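PDB 3H41: gamma-D-glutamyl-L-lysine dipeptidyl-peptidase from Bacillus cereus ATCC 10987, which probably cleaves the gamma-D-glutamyl-L-lysine bond of murein peptides as a cysteine peptidase of the NlpC/P60 family, releasing L-Ala-gamma-D-Glu. Local coordinates for residues Leu121-Thr126 / Asp174-Arg179; Ser143-Leu148 / Ile223-Gly228; Ala127-Asn132 / Tyr158-Pro163; Leu151-Ile156 / Leu170-Gly175; Ile11-Ala16 / Asn35-Trp40. All blocks are in the same frame, centred on the assembly; numbering follows the deposited sequence.

Contact 1: Leu121-Thr126 / Asp174-Arg179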
# COMPACT_ATOMS: atom_id res chain seq x y z
N LEU A 121 -5.35 12.69 -4.34
CA LEU A 121 -5.04 11.27 -4.24
C LEU A 121 -4.45 10.87 -5.59
O LEU A 121 -5.03 11.15 -6.64
CB LEU A 121 -6.28 10.45 -3.92
CG LEU A 121 -5.94 8.96 -3.63
CD1 LEU A 121 -6.44 8.47 -2.33
CD2 LEU A 121 -6.54 8.15 -4.77
N VAL A 122 -3.28 10.25 -5.59
CA VAL A 122 -2.63 9.89 -6.82
C VAL A 122 -3.37 8.63 -7.35
O VAL A 122 -3.52 7.66 -6.62
CB VAL A 122 -1.16 9.58 -6.56
CG1 VAL A 122 -0.50 9.03 -7.81
CG2 VAL A 122 -0.45 10.81 -6.09
N THR A 123 -3.82 8.67 -8.60
CA THR A 123 -4.76 7.68 -9.12
C THR A 123 -4.22 6.85 -10.31
O THR A 123 -4.94 6.07 -10.89
CB THR A 123 -6.11 8.33 -9.50
OG1 THR A 123 -5.87 9.48 -10.33
CG2 THR A 123 -6.86 8.75 -8.23
N LYS A 124 -2.97 7.07 -10.68
CA LYS A 124 -2.25 6.17 -11.57
C LYS A 124 -1.27 5.30 -10.76
O LYS A 124 -0.89 5.66 -9.66
CB LYS A 124 -1.46 6.96 -12.61
CG LYS A 124 -2.36 7.76 -13.55
CD LYS A 124 -2.95 6.86 -14.61
CE LYS A 124 -3.61 7.67 -15.74
NZ LYS A 124 -4.79 8.43 -15.22
N PRO A 125 -0.82 4.17 -11.33
CA PRO A 125 0.05 3.25 -10.55
C PRO A 125 1.24 3.92 -9.87
O PRO A 125 1.52 3.72 -8.69
CB PRO A 125 0.50 2.25 -11.61
CG PRO A 125 -0.66 2.23 -12.60
CD PRO A 125 -1.09 3.67 -12.69
N THR A 126 1.96 4.72 -10.65
CA THR A 126 2.83 5.73 -10.08
C THR A 126 2.67 7.01 -10.92
O THR A 126 2.10 6.98 -12.02
CB THR A 126 4.31 5.34 -10.05
OG1 THR A 126 4.85 5.24 -11.38
CG2 THR A 126 4.56 4.03 -9.25
N ASP A 174 -3.03 12.57 -13.44
CA ASP A 174 -2.38 11.65 -12.50
C ASP A 174 -3.03 11.58 -11.14
O ASP A 174 -2.59 10.81 -10.29
CB ASP A 174 -0.90 12.00 -12.29
CG ASP A 174 -0.02 11.59 -13.45
OD1 ASP A 174 -0.32 10.55 -14.09
OD2 ASP A 174 0.99 12.28 -13.71
N GLY A 175 -4.06 12.39 -10.90
CA GLY A 175 -4.66 12.45 -9.57
C GLY A 175 -6.10 12.90 -9.59
O GLY A 175 -6.64 13.29 -10.65
N THR A 176 -6.71 12.86 -8.41
CA THR A 176 -8.10 13.25 -8.17
C THR A 176 -8.12 13.99 -6.85
O THR A 176 -7.42 13.56 -5.94
CB THR A 176 -8.94 11.96 -7.99
OG1 THR A 176 -8.89 11.17 -9.19
CG2 THR A 176 -10.39 12.27 -7.62
N PHE A 177 -8.95 15.02 -6.67
CA PHE A 177 -9.03 15.55 -5.32
C PHE A 177 -10.30 15.18 -4.58
O PHE A 177 -11.32 14.88 -5.19
CB PHE A 177 -8.66 17.04 -5.19
CG PHE A 177 -9.76 17.98 -5.50
CD1 PHE A 177 -10.62 18.40 -4.50
CD2 PHE A 177 -9.90 18.50 -6.79
CE1 PHE A 177 -11.63 19.29 -4.77
CE2 PHE A 177 -10.90 19.40 -7.08
CZ PHE A 177 -11.77 19.80 -6.07
N TYR A 178 -10.16 15.12 -3.27
CA TYR A 178 -11.22 14.71 -2.35
C TYR A 178 -11.15 15.52 -1.07
O TYR A 178 -10.07 15.94 -0.65
CB TYR A 178 -11.07 13.23 -1.98
CG TYR A 178 -11.20 12.20 -3.10
CD1 TYR A 178 -12.42 11.94 -3.71
CD2 TYR A 178 -10.10 11.42 -3.47
CE1 TYR A 178 -12.54 10.97 -4.73
CE2 TYR A 178 -10.21 10.44 -4.45
CZ TYR A 178 -11.43 10.22 -5.06
OH TYR A 178 -11.51 9.23 -6.01
N ARG A 179 -12.30 15.70 -0.40
CA ARG A 179 -12.36 16.49 0.84
C ARG A 179 -11.71 15.77 2.01
O ARG A 179 -11.09 16.40 2.88
CB ARG A 179 -13.82 16.84 1.17
CG ARG A 179 -14.57 17.45 -0.02
O HOH W 1 1.46 8.44 -14.34

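Contact 2: Ser143-Leu148 / Ile223-Gly228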
# COMPACT_ATOMS: atom_id res chain seq x y z
N SER A 143 3.61 6.83 -5.48
CA SER A 143 2.67 5.74 -5.67
C SER A 143 1.19 6.13 -5.73
O SER A 143 0.75 7.03 -5.04
CB SER A 143 2.83 4.77 -4.48
OG SER A 143 1.82 3.76 -4.47
N TYR A 144 0.43 5.40 -6.53
CA TYR A 144 -1.01 5.26 -6.36
C TYR A 144 -1.31 5.28 -4.86
O TYR A 144 -0.62 4.65 -4.05
CB TYR A 144 -1.47 3.90 -6.94
CG TYR A 144 -2.96 3.75 -6.87
CD1 TYR A 144 -3.78 4.44 -7.75
CD2 TYR A 144 -3.56 2.98 -5.87
CE1 TYR A 144 -5.17 4.32 -7.67
CE2 TYR A 144 -4.97 2.88 -5.77
CZ TYR A 144 -5.76 3.57 -6.69
OH TYR A 144 -7.16 3.55 -6.65
N ASN A 145 -2.32 6.04 -4.51
CA ASN A 145 -2.88 6.08 -3.14
C ASN A 145 -2.13 7.01 -2.19
O ASN A 145 -2.47 7.08 -1.02
CB ASN A 145 -2.97 4.68 -2.51
CG ASN A 145 -3.89 4.66 -1.29
OD1 ASN A 145 -4.98 5.27 -1.29
ND2 ASN A 145 -3.44 3.98 -0.23
N THR A 146 -1.12 7.71 -2.70
CA THR A 146 -0.46 8.82 -1.99
C THR A 146 -1.47 9.97 -1.87
O THR A 146 -2.18 10.25 -2.85
CB THR A 146 0.79 9.27 -2.75
OG1 THR A 146 1.74 8.16 -2.86
CG2 THR A 146 1.46 10.51 -2.08
N ARG A 147 -1.58 10.58 -0.69
CA ARG A 147 -2.46 11.70 -0.45
C ARG A 147 -1.64 12.88 0.03
O ARG A 147 -0.92 12.76 1.00
CB ARG A 147 -3.53 11.40 0.59
CG ARG A 147 -4.42 10.23 0.27
CD ARG A 147 -4.01 8.97 1.07
NE ARG A 147 -4.86 7.84 0.73
CZ ARG A 147 -6.13 7.69 1.14
NH1 ARG A 147 -6.69 8.56 1.96
NH2 ARG A 147 -6.83 6.66 0.73
N LEU A 148 -1.76 14.02 -0.65
CA LEU A 148 -1.09 15.24 -0.23
C LEU A 148 -2.07 16.41 -0.24
O LEU A 148 -2.93 16.51 -1.13
CB LEU A 148 0.11 15.53 -1.12
CG LEU A 148 1.22 14.47 -1.12
CD1 LEU A 148 2.11 14.65 -2.34
CD2 LEU A 148 2.06 14.48 0.16
N ILE A 223 -6.38 -1.12 -2.73
CA ILE A 223 -7.51 -0.93 -3.64
C ILE A 223 -8.70 -0.40 -2.86
O ILE A 223 -9.31 0.61 -3.24
CB ILE A 223 -7.92 -2.26 -4.30
CG1 ILE A 223 -6.92 -2.64 -5.40
CG2 ILE A 223 -9.32 -2.15 -4.92
CD1 ILE A 223 -7.14 -4.02 -5.93
N TYR A 224 -9.00 -1.05 -1.73
CA TYR A 224 -10.13 -0.58 -0.91
C TYR A 224 -9.89 0.78 -0.28
O TYR A 224 -10.78 1.62 -0.31
CB TYR A 224 -10.53 -1.63 0.13
CG TYR A 224 -11.51 -2.62 -0.43
CD1 TYR A 224 -12.91 -2.37 -0.35
CD2 TYR A 224 -11.11 -3.79 -1.05
CE1 TYR A 224 -13.82 -3.24 -0.85
CE2 TYR A 224 -12.05 -4.68 -1.58
CZ TYR A 224 -13.41 -4.38 -1.45
OH TYR A 224 -14.37 -5.22 -1.96
N LYS A 225 -8.68 1.01 0.24
CA LYS A 225 -8.37 2.23 0.96
C LYS A 225 -8.46 3.45 0.05
O LYS A 225 -8.98 4.51 0.46
CB LYS A 225 -6.99 2.15 1.57
CG LYS A 225 -6.69 3.39 2.41
CD LYS A 225 -5.96 3.13 3.68
CE LYS A 225 -5.57 4.45 4.37
NZ LYS A 225 -4.25 4.37 5.10
N SER A 226 -8.01 3.27 -1.19
CA SER A 226 -8.04 4.34 -2.21
C SER A 226 -9.45 4.73 -2.63
O SER A 226 -9.64 5.78 -3.26
CB SER A 226 -7.21 3.94 -3.42
OG SER A 226 -7.81 2.91 -4.21
N HIS A 227 -10.42 3.87 -2.33
CA HIS A 227 -11.83 4.09 -2.60
C HIS A 227 -12.62 4.34 -1.31
O HIS A 227 -13.87 4.17 -1.27
CB HIS A 227 -12.41 2.91 -3.39
CG HIS A 227 -11.93 2.85 -4.80
ND1 HIS A 227 -12.44 3.67 -5.78
CD2 HIS A 227 -10.95 2.12 -5.39
CE1 HIS A 227 -11.83 3.42 -6.93
NE2 HIS A 227 -10.91 2.49 -6.72
N GLY A 228 -11.91 4.75 -0.27
CA GLY A 228 -12.53 5.22 0.99
C GLY A 228 -12.89 4.16 2.03
O GLY A 228 -13.54 4.46 3.03

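Contact 3: Ala127-Asn132 / Tyr158-Pro163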
# COMPACT_ATOMS: atom_id res chain seq x y z
N ALA A 127 3.17 8.11 -10.40
CA ALA A 127 3.16 9.38 -11.15
C ALA A 127 4.34 10.20 -10.71
O ALA A 127 4.84 9.98 -9.61
CB ALA A 127 1.86 10.16 -10.84
N ILE A 128 4.74 11.18 -11.53
CA ILE A 128 5.82 12.13 -11.18
C ILE A 128 5.26 13.43 -10.57
O ILE A 128 4.39 14.08 -11.14
CB ILE A 128 6.76 12.42 -12.38
CG1 ILE A 128 7.24 11.12 -13.03
CG2 ILE A 128 8.03 13.36 -11.95
CD1 ILE A 128 7.98 10.16 -12.08
N LEU A 129 5.77 13.76 -9.38
CA LEU A 129 5.57 15.08 -8.74
C LEU A 129 6.77 15.93 -9.04
O LEU A 129 7.91 15.44 -8.92
CB LEU A 129 5.47 14.93 -7.22
CG LEU A 129 4.17 14.49 -6.61
CD1 LEU A 129 4.34 14.40 -5.12
CD2 LEU A 129 3.13 15.50 -6.96
N TYR A 130 6.54 17.20 -9.39
CA TYR A 130 7.61 18.17 -9.69
C TYR A 130 7.67 19.19 -8.58
O TYR A 130 6.68 19.86 -8.32
CB TYR A 130 7.37 18.91 -11.03
CG TYR A 130 7.18 17.89 -12.14
CD1 TYR A 130 8.29 17.27 -12.73
CD2 TYR A 130 5.92 17.51 -12.55
CE1 TYR A 130 8.13 16.32 -13.72
CE2 TYR A 130 5.76 16.51 -13.53
CZ TYR A 130 6.87 15.93 -14.10
OH TYR A 130 6.78 14.96 -15.07
N ILE A 131 8.81 19.29 -7.91
CA ILE A 131 8.96 20.20 -6.77
C ILE A 131 9.21 21.58 -7.39
O ILE A 131 10.08 21.74 -8.24
CB ILE A 131 10.08 19.79 -5.82
CG1 ILE A 131 9.90 18.31 -5.37
CG2 ILE A 131 10.13 20.71 -4.55
CD1 ILE A 131 10.82 17.87 -4.19
N ASN A 132 8.37 22.54 -6.98
CA ASN A 132 8.39 23.88 -7.50
C ASN A 132 7.84 24.86 -6.47
O ASN A 132 6.64 24.85 -6.17
CB ASN A 132 7.61 23.98 -8.82
CG ASN A 132 7.91 25.24 -9.57
OD1 ASN A 132 8.06 26.30 -8.96
ND2 ASN A 132 8.07 25.13 -10.89
N TYR A 158 -2.46 20.02 -10.39
CA TYR A 158 -2.78 20.31 -9.01
C TYR A 158 -1.46 20.68 -8.36
O TYR A 158 -0.43 20.05 -8.64
CB TYR A 158 -3.29 19.08 -8.27
CG TYR A 158 -4.52 18.42 -8.84
CD1 TYR A 158 -5.75 19.04 -8.77
CD2 TYR A 158 -4.44 17.17 -9.42
CE1 TYR A 158 -6.88 18.43 -9.28
CE2 TYR A 158 -5.59 16.54 -9.94
CZ TYR A 158 -6.80 17.18 -9.87
OH TYR A 158 -7.94 16.58 -10.36
N ARG A 159 -1.50 21.69 -7.48
CA ARG A 159 -0.38 21.96 -6.59
C ARG A 159 -0.66 21.38 -5.22
O ARG A 159 -1.78 21.50 -4.67
CB ARG A 159 -0.16 23.47 -6.55
CG ARG A 159 1.11 23.90 -5.86
CD ARG A 159 1.42 25.37 -6.24
NE ARG A 159 2.84 25.65 -6.14
CZ ARG A 159 3.36 26.72 -5.54
NH1 ARG A 159 2.57 27.63 -4.97
NH2 ARG A 159 4.68 26.88 -5.51
N VAL A 160 0.36 20.74 -4.64
CA VAL A 160 0.21 20.11 -3.35
C VAL A 160 1.38 20.43 -2.42
O VAL A 160 2.46 20.84 -2.86
CB VAL A 160 0.12 18.55 -3.52
CG1 VAL A 160 -1.09 18.18 -4.36
CG2 VAL A 160 1.44 18.02 -4.15
N LEU A 161 1.18 20.18 -1.15
CA LEU A 161 2.21 20.35 -0.13
C LEU A 161 2.84 18.99 0.25
O LEU A 161 2.13 18.03 0.54
CB LEU A 161 1.59 20.97 1.13
CG LEU A 161 2.59 21.38 2.22
CD1 LEU A 161 3.47 22.55 1.77
CD2 LEU A 161 1.87 21.69 3.53
N LEU A 162 4.16 18.92 0.19
CA LEU A 162 4.94 17.74 0.59
C LEU A 162 5.17 17.70 2.13
O LEU A 162 5.14 18.73 2.80
CB LEU A 162 6.30 17.75 -0.10
CG LEU A 162 6.19 17.72 -1.61
CD1 LEU A 162 7.58 17.73 -2.21
CD2 LEU A 162 5.36 16.52 -2.05
N PRO A 163 5.40 16.51 2.68
CA PRO A 163 5.56 16.40 4.14
C PRO A 163 6.75 17.19 4.70
O PRO A 163 6.78 17.50 5.89
CB PRO A 163 5.75 14.88 4.37
CG PRO A 163 5.64 14.22 3.10
CD PRO A 163 5.28 15.20 2.02
O HOH W 2 4.38 23.66 -7.07

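Contact 4: Leu151-Ile156 / Leu170-Gly175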
# COMPACT_ATOMS: atom_id res chain seq x y z
N LEU A 151 -3.12 22.54 -2.57
CA LEU A 151 -2.94 23.97 -2.40
C LEU A 151 -3.67 24.82 -3.44
O LEU A 151 -4.20 25.87 -3.10
CB LEU A 151 -1.47 24.31 -2.40
CG LEU A 151 -0.60 23.62 -1.34
CD1 LEU A 151 0.87 23.86 -1.65
CD2 LEU A 151 -0.96 24.07 0.06
N SER A 152 -3.69 24.37 -4.69
CA SER A 152 -4.29 25.12 -5.80
C SER A 152 -4.38 24.21 -7.02
O SER A 152 -3.79 23.14 -7.05
CB SER A 152 -3.54 26.43 -6.11
OG SER A 152 -2.22 26.23 -6.58
N GLU A 153 -5.15 24.63 -7.99
CA GLU A 153 -5.42 23.87 -9.22
C GLU A 153 -5.45 24.84 -10.39
O GLU A 153 -6.06 25.92 -10.29
CB GLU A 153 -6.79 23.23 -9.11
CG GLU A 153 -7.21 22.42 -10.35
CD GLU A 153 -8.60 21.82 -10.22
OE1 GLU A 153 -9.27 22.07 -9.21
OE2 GLU A 153 -9.03 21.08 -11.13
N ASP A 154 -4.80 24.48 -11.49
CA ASP A 154 -4.98 25.24 -12.74
C ASP A 154 -5.53 24.31 -13.81
O ASP A 154 -6.02 23.22 -13.49
CB ASP A 154 -3.70 25.94 -13.15
CG ASP A 154 -2.56 24.98 -13.45
OD1 ASP A 154 -2.84 23.82 -13.83
OD2 ASP A 154 -1.39 25.40 -13.33
N THR A 155 -5.46 24.72 -15.07
CA THR A 155 -6.04 23.93 -16.13
C THR A 155 -5.29 22.64 -16.40
O THR A 155 -5.88 21.74 -16.97
CB THR A 155 -6.15 24.71 -17.48
OG1 THR A 155 -4.86 25.16 -17.89
CG2 THR A 155 -7.08 25.90 -17.34
N ILE A 156 -4.01 22.55 -16.04
CA ILE A 156 -3.25 21.32 -16.32
C ILE A 156 -2.79 20.51 -15.09
O ILE A 156 -2.34 19.36 -15.24
CB ILE A 156 -2.04 21.58 -17.26
CG1 ILE A 156 -1.01 22.51 -16.60
CG2 ILE A 156 -2.51 22.13 -18.66
CD1 ILE A 156 0.39 22.43 -17.27
N LEU A 170 1.55 18.07 -9.89
CA LEU A 170 1.37 16.91 -10.77
C LEU A 170 0.32 17.20 -11.82
O LEU A 170 -0.56 18.04 -11.61
CB LEU A 170 1.00 15.64 -10.00
CG LEU A 170 -0.29 15.61 -9.23
CD1 LEU A 170 -0.72 14.14 -9.00
CD2 LEU A 170 -0.14 16.37 -7.90
N ARG A 171 0.42 16.53 -12.95
CA ARG A 171 -0.61 16.63 -13.98
C ARG A 171 -1.94 16.19 -13.44
O ARG A 171 -2.01 15.23 -12.67
CB ARG A 171 -0.24 15.79 -15.20
CG ARG A 171 0.85 16.36 -16.07
CD ARG A 171 0.29 17.38 -17.04
NE ARG A 171 1.36 18.04 -17.78
CZ ARG A 171 1.19 18.82 -18.85
NH1 ARG A 171 -0.02 19.11 -19.32
NH2 ARG A 171 2.26 19.40 -19.40
N LYS A 172 -2.99 16.90 -13.84
CA LYS A 172 -4.34 16.55 -13.42
C LYS A 172 -4.77 15.12 -13.74
O LYS A 172 -5.61 14.56 -13.03
CB LYS A 172 -5.32 17.49 -14.10
CG LYS A 172 -5.55 18.74 -13.35
CD LYS A 172 -6.52 19.60 -14.16
CE LYS A 172 -7.39 20.40 -13.26
NZ LYS A 172 -7.97 21.56 -13.99
N ASN A 173 -4.27 14.56 -14.83
CA ASN A 173 -4.63 13.21 -15.20
C ASN A 173 -4.01 12.16 -14.25
O ASN A 173 -4.39 10.98 -14.30
CB ASN A 173 -4.17 12.90 -16.62
CG ASN A 173 -5.04 13.55 -17.69
OD1 ASN A 173 -6.26 13.71 -17.52
ND2 ASN A 173 -4.42 13.92 -18.81
N ASP A 174 -3.03 12.57 -13.44
CA ASP A 174 -2.38 11.65 -12.50
C ASP A 174 -3.03 11.58 -11.14
O ASP A 174 -2.59 10.81 -10.29
CB ASP A 174 -0.90 12.00 -12.29
CG ASP A 174 -0.02 11.59 -13.45
OD1 ASP A 174 -0.32 10.55 -14.09
OD2 ASP A 174 0.99 12.28 -13.71
N GLY A 175 -4.06 12.39 -10.90
CA GLY A 175 -4.66 12.45 -9.57
C GLY A 175 -6.10 12.90 -9.59
O GLY A 175 -6.64 13.29 -10.65
O HOH W 3 -2.74 18.09 -18.18

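Contact 5: Ile11-Ala16 / Asn35-Trp40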
# COMPACT_ATOMS: atom_id res chain seq x y z
N ILE A 11 5.94 10.08 6.85
CA ILE A 11 6.81 9.47 5.84
C ILE A 11 7.30 10.49 4.82
O ILE A 11 6.49 11.22 4.24
CB ILE A 11 6.06 8.32 5.11
CG1 ILE A 11 5.52 7.32 6.12
CG2 ILE A 11 6.95 7.66 4.05
CD1 ILE A 11 6.54 6.64 7.01
N ASP A 12 8.61 10.52 4.59
CA ASP A 12 9.27 11.55 3.79
C ASP A 12 9.85 10.96 2.50
O ASP A 12 10.59 11.64 1.81
CB ASP A 12 10.35 12.28 4.62
CG ASP A 12 10.84 13.58 3.95
OD1 ASP A 12 10.00 14.34 3.44
OD2 ASP A 12 12.07 13.84 3.90
N VAL A 13 9.47 9.72 2.17
CA VAL A 13 9.93 9.08 0.94
C VAL A 13 8.71 8.56 0.22
O VAL A 13 7.60 8.46 0.80
CB VAL A 13 11.01 7.94 1.22
CG1 VAL A 13 12.33 8.56 1.64
CG2 VAL A 13 10.51 6.92 2.26
N SER A 14 8.88 8.23 -1.05
CA SER A 14 7.71 7.77 -1.83
C SER A 14 7.04 6.58 -1.14
O SER A 14 5.82 6.57 -0.94
CB SER A 14 8.08 7.45 -3.26
OG SER A 14 9.11 6.47 -3.29
N ALA A 15 7.84 5.61 -0.74
CA ALA A 15 7.37 4.57 0.14
C ALA A 15 8.49 4.07 1.07
O ALA A 15 9.65 3.84 0.63
CB ALA A 15 6.69 3.44 -0.63
N ALA A 16 8.17 4.03 2.37
CA ALA A 16 9.07 3.48 3.39
C ALA A 16 8.73 2.02 3.66
O ALA A 16 7.58 1.66 3.84
CB ALA A 16 8.99 4.26 4.69
N ASN A 35 17.00 8.12 1.63
CA ASN A 35 16.07 9.19 1.36
C ASN A 35 16.76 10.09 0.37
O ASN A 35 17.71 10.74 0.73
CB ASN A 35 15.72 9.99 2.62
CG ASN A 35 14.65 11.03 2.35
OD1 ASN A 35 14.42 11.37 1.22
ND2 ASN A 35 14.01 11.52 3.39
N PRO A 36 16.30 10.12 -0.89
CA PRO A 36 15.17 9.37 -1.44
C PRO A 36 15.44 7.89 -1.66
O PRO A 36 16.58 7.43 -1.69
CB PRO A 36 14.96 10.02 -2.79
CG PRO A 36 16.33 10.49 -3.19
CD PRO A 36 17.00 10.89 -1.93
N VAL A 37 14.35 7.14 -1.79
CA VAL A 37 14.42 5.72 -2.14
C VAL A 37 14.58 5.55 -3.64
O VAL A 37 14.28 6.46 -4.41
CB VAL A 37 13.15 4.96 -1.68
CG1 VAL A 37 13.04 4.98 -0.15
CG2 VAL A 37 11.84 5.48 -2.32
N ASP A 38 15.03 4.35 -4.06
CA ASP A 38 14.84 3.92 -5.45
C ASP A 38 14.29 2.51 -5.48
O ASP A 38 15.03 1.52 -5.48
CB ASP A 38 16.15 4.03 -6.24
CG ASP A 38 15.95 3.72 -7.72
OD1 ASP A 38 14.90 3.16 -8.16
OD2 ASP A 38 16.88 4.03 -8.46
N LEU A 39 12.97 2.41 -5.47
CA LEU A 39 12.30 1.13 -5.29
C LEU A 39 12.25 0.28 -6.55
O LEU A 39 12.09 -0.95 -6.44
CB LEU A 39 10.89 1.33 -4.73
CG LEU A 39 10.87 1.93 -3.31
CD1 LEU A 39 9.46 2.22 -2.79
CD2 LEU A 39 11.63 1.05 -2.32
N TRP A 40 12.34 0.89 -7.73
CA TRP A 40 12.53 0.10 -8.96
C TRP A 40 13.92 -0.54 -8.97
O TRP A 40 14.07 -1.72 -9.29
CB TRP A 40 12.29 0.91 -10.24
CG TRP A 40 10.88 1.39 -10.44
CD1 TRP A 40 10.51 2.66 -10.65
CD2 TRP A 40 9.65 0.61 -10.41
NE1 TRP A 40 9.16 2.75 -10.81
CE2 TRP A 40 8.60 1.51 -10.64
CE3 TRP A 40 9.35 -0.74 -10.23
CZ2 TRP A 40 7.28 1.12 -10.68
CZ3 TRP A 40 8.02 -1.15 -10.30
CH2 TRP A 40 7.00 -0.21 -10.51
O HOH W 4 12.14 11.48 -0.88
O HOH W 5 11.66 8.88 -2.01

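Contact 1: Leu121-Thr126 / Asp174-Arg179
Leu121 and Val122 pair with Thr176 and Gly175 where the first and last strands of the second SH3-like domain close one edge of its antiparallel sheet. Leu121 and Thr176 form a hydrogen-bonded pair. Leu121 N gives a nearly straight bond to Thr176 O (2.8 Å, 174°), and Thr176 N returns one to Leu121 O (3.0 Å). Val122 and Gly175 follow as a non-hydrogen-bonded pair, with their CA atoms 4.3 Å apart. Beyond them Thr123 N reaches Asp174 O at 3.0 Å, from above the carbonyl plane. Thr123 turns its hydroxyl between its own backbone N and carbonyl carbon (chi1 50°). This lays Thr123 OG1 3.3 Å from Gly175 CA. Leu121 CB meets the edge of the Tyr178 ring, 4.0 Å from CE2. Lys124 passes its CG across Asp174 OD1 at 3.5 Å, and its bent chain then carries NZ to Asn173 O. Water 1 joins Asp174 OD1 to Thr126 O. Strand 147-153 runs beside strand 119-122, and Phe177 touches its Leu150 and Glu153. Val122 and Asp174 both rest on Ala127 of strand 126-131, while Tyr178 packs on Ile184 and Pro185, in the loop leading to helix 189-197.

Contact 2: Ser143-Leu148 / Ile223-Gly228
Tyr144 and Ser226 make the tight centre of this junction between the second SH3-like domain and the NlpC/P60 domain. Their hydroxyls are hydrogen-bonded, with Tyr144 OH 2.6 Å from Ser226 OG. The serine oxygen lies near the plane of the ring, at its edge. Tyr144 CG is anti to the backbone N (chi1 -176°), and the ring reaches across to Ser226. Phe199 meets the same ring edge-to-face. Asn145, in the type II turn from Ser143 to Thr146, sets its OD1 3.3 Å from Ser226 CA. Tyr144, Asn145 and Ser226 are all buried. Arg147 and Lys225, on the more open side, are partly exposed. Arg147 grips Asn145 OD1 side-on, with NH2 at 3.1 Å and NE at 3.3 Å, both from one face of the amide. Its NH2 is also 3.1 Å from Lys225 O, and Lys225 CE lies over one face of the guanidinium. Gln181 bonds both Arg147 NH1 and Lys225 O, while Lys225 NZ turns to Gly86 O. Gly228 ends the helix in a Schellman motif. With its hydroxyl pair, amide and guanidinium, the junction is largely polar. The double grip probably fixes the rotation of the Asn145 amide. The two cationic groups use different acceptors, which probably eases their proximity.

Contact 3: Ala127-Asn132 / Tyr158-Pro163
Leu162 forks against two side chains of strand 126-131. Its CD1 lies 3.8 Å from Ile131 CD1, and its CD2 lies 3.9 Å from Leu129 CD1. Leu129 and Leu162 lie alongside each other, pointing opposite ways. The other branch of Leu129 turns to Val160, with Leu129 CD2 4.1 Å from Val160 CG2. At the rim, Arg159 NH2 donates to Asn132 O at 2.9 Å (160°), with the oxygen at the edge of the guanidinium. Arg159 gets there on an extended chain, with CG anti to the backbone N (chi1 -170°). Water 2 accepts from Arg159 NE and donates to Asn132 O, each at 2.7 Å. Further out, Leu148 of strand 147-153 touches both Leu129 and Leu162, and Leu170 touches Leu129. Pro133 and Lys167 lie against Arg159. The touching parts, Leu129 to Asn132 and Arg159 to Leu162, run at 98° to each other and meet across the interior of the SH3-like barrel. The chemistry divides accordingly: apolar branches pack together on the inner side, while one backbone carbonyl at the rim takes a direct and a water-mediated bond from the same arginine.

Contact 4: Leu151-Ile156 / Leu170-Gly175
The guanidinium of Arg171 carries Ile156 CD1 over one face. This CD1 stands 3.8 Å over the plane, nearer its margin than its centre. Water 3 lies level with the group at its edge, where it accepts from Arg171 NH1 at 3.1 Å and donates to Ile156 O. A bend in the arginine chain (chi2 -83°) brings the group back beside the isoleucine. The carboxylate of Asp154 is met from above its plane by Ile156 N, 2.8 Å from Asp154 OD1. This is an Asx turn, and Ser157 OG binds the same oxygen. The Asx turn lies in the link between strands 147-153 and 157-161, just past a classic beta bulge at Leu151 and Ser152. Lys172, at the start of a 3-10 segment, bonds to this turn twice. Its backbone N donates to Ile156 O (2.9 Å, 167°). Its side chain runs along the turn, and Lys172 NZ donates to Asp154 O at 2.6 Å. A salt bridge from Lys172 NZ to Glu153 OE2 is doubtful, because OE2 is modelled too close to the lysine chain. Tyr158 touches both Lys172 and Glu153.

Contact 5: Ile11-Ala16 / Asn35-Trp40
Asp12 and Asn35 supply the direct hydrogen bond between the two segments. Asn35 ND2 donates to Asp12 OD2 at 3.1 Å, meeting the carboxylate on its anti side and 35° out of its plane. The two flat groups are turned 68° apart. Asn35 ND2 has a second and stronger partner in Lys103 O. Asp12 OD1 binds a tetraethylene glycol, probably from the crystallisation liquor.

Water joins the backbones. Water 5 accepts from Ser14 N at 3.0 Å and from Val37 N at 3.2 Å.

Van der Waals packing follows the chain. Val13 CG1 rests 3.5 Å from Asn35 CG, and Val37 CG2 comes 3.1 Å from Ser14 OG, a close fit. Two pairs are apolar. Val13 CB meets Val37 CG1 at 3.8 Å, the valines crossing at about a right angle, and Ala15 CB packs on Leu39 CD1 at 3.7 Å.

A cis peptide bond precedes Pro36. Asp38 then N-caps helix 39-45, with OD1 bonded to Lys41 N. Segment 11-16 leads from strand 8-11 to strand 15-19, which pairs with strand 60-65. The touching parts run nearly the same way, 13° apart, without direct backbone bonds. The chemistry is thus graded: a polar bond at the Asp12 end, backbone N-H groups bridged by water 5, and apolar pairs toward Leu39 join loop and helix start without strand pairing.

Contacts 1, 3 and 4 belong to the antiparallel sheet of the second SH3-like domain. Contact 1 is one of its strand pairings, at an edge, held mostly by backbone bonds. Contact 3 is apolar packing across the barrel. Contact 4 is a surface contact, where charged chains meet a turn; the other four are partly buried. It shares Asp174 and Gly175 with contact 1. Contact 2 joins the same domain to the NlpC/P60 domain through a buried hydroxyl pair, one amide and a partly exposed arginine. It touches contact 1 through Val122 and Asn145, and contact 3 through Leu148. Contact 5 lies in the N-terminal region and touches the SH3-like domain through Pro163 against Ile11 and Trp40 against Thr126.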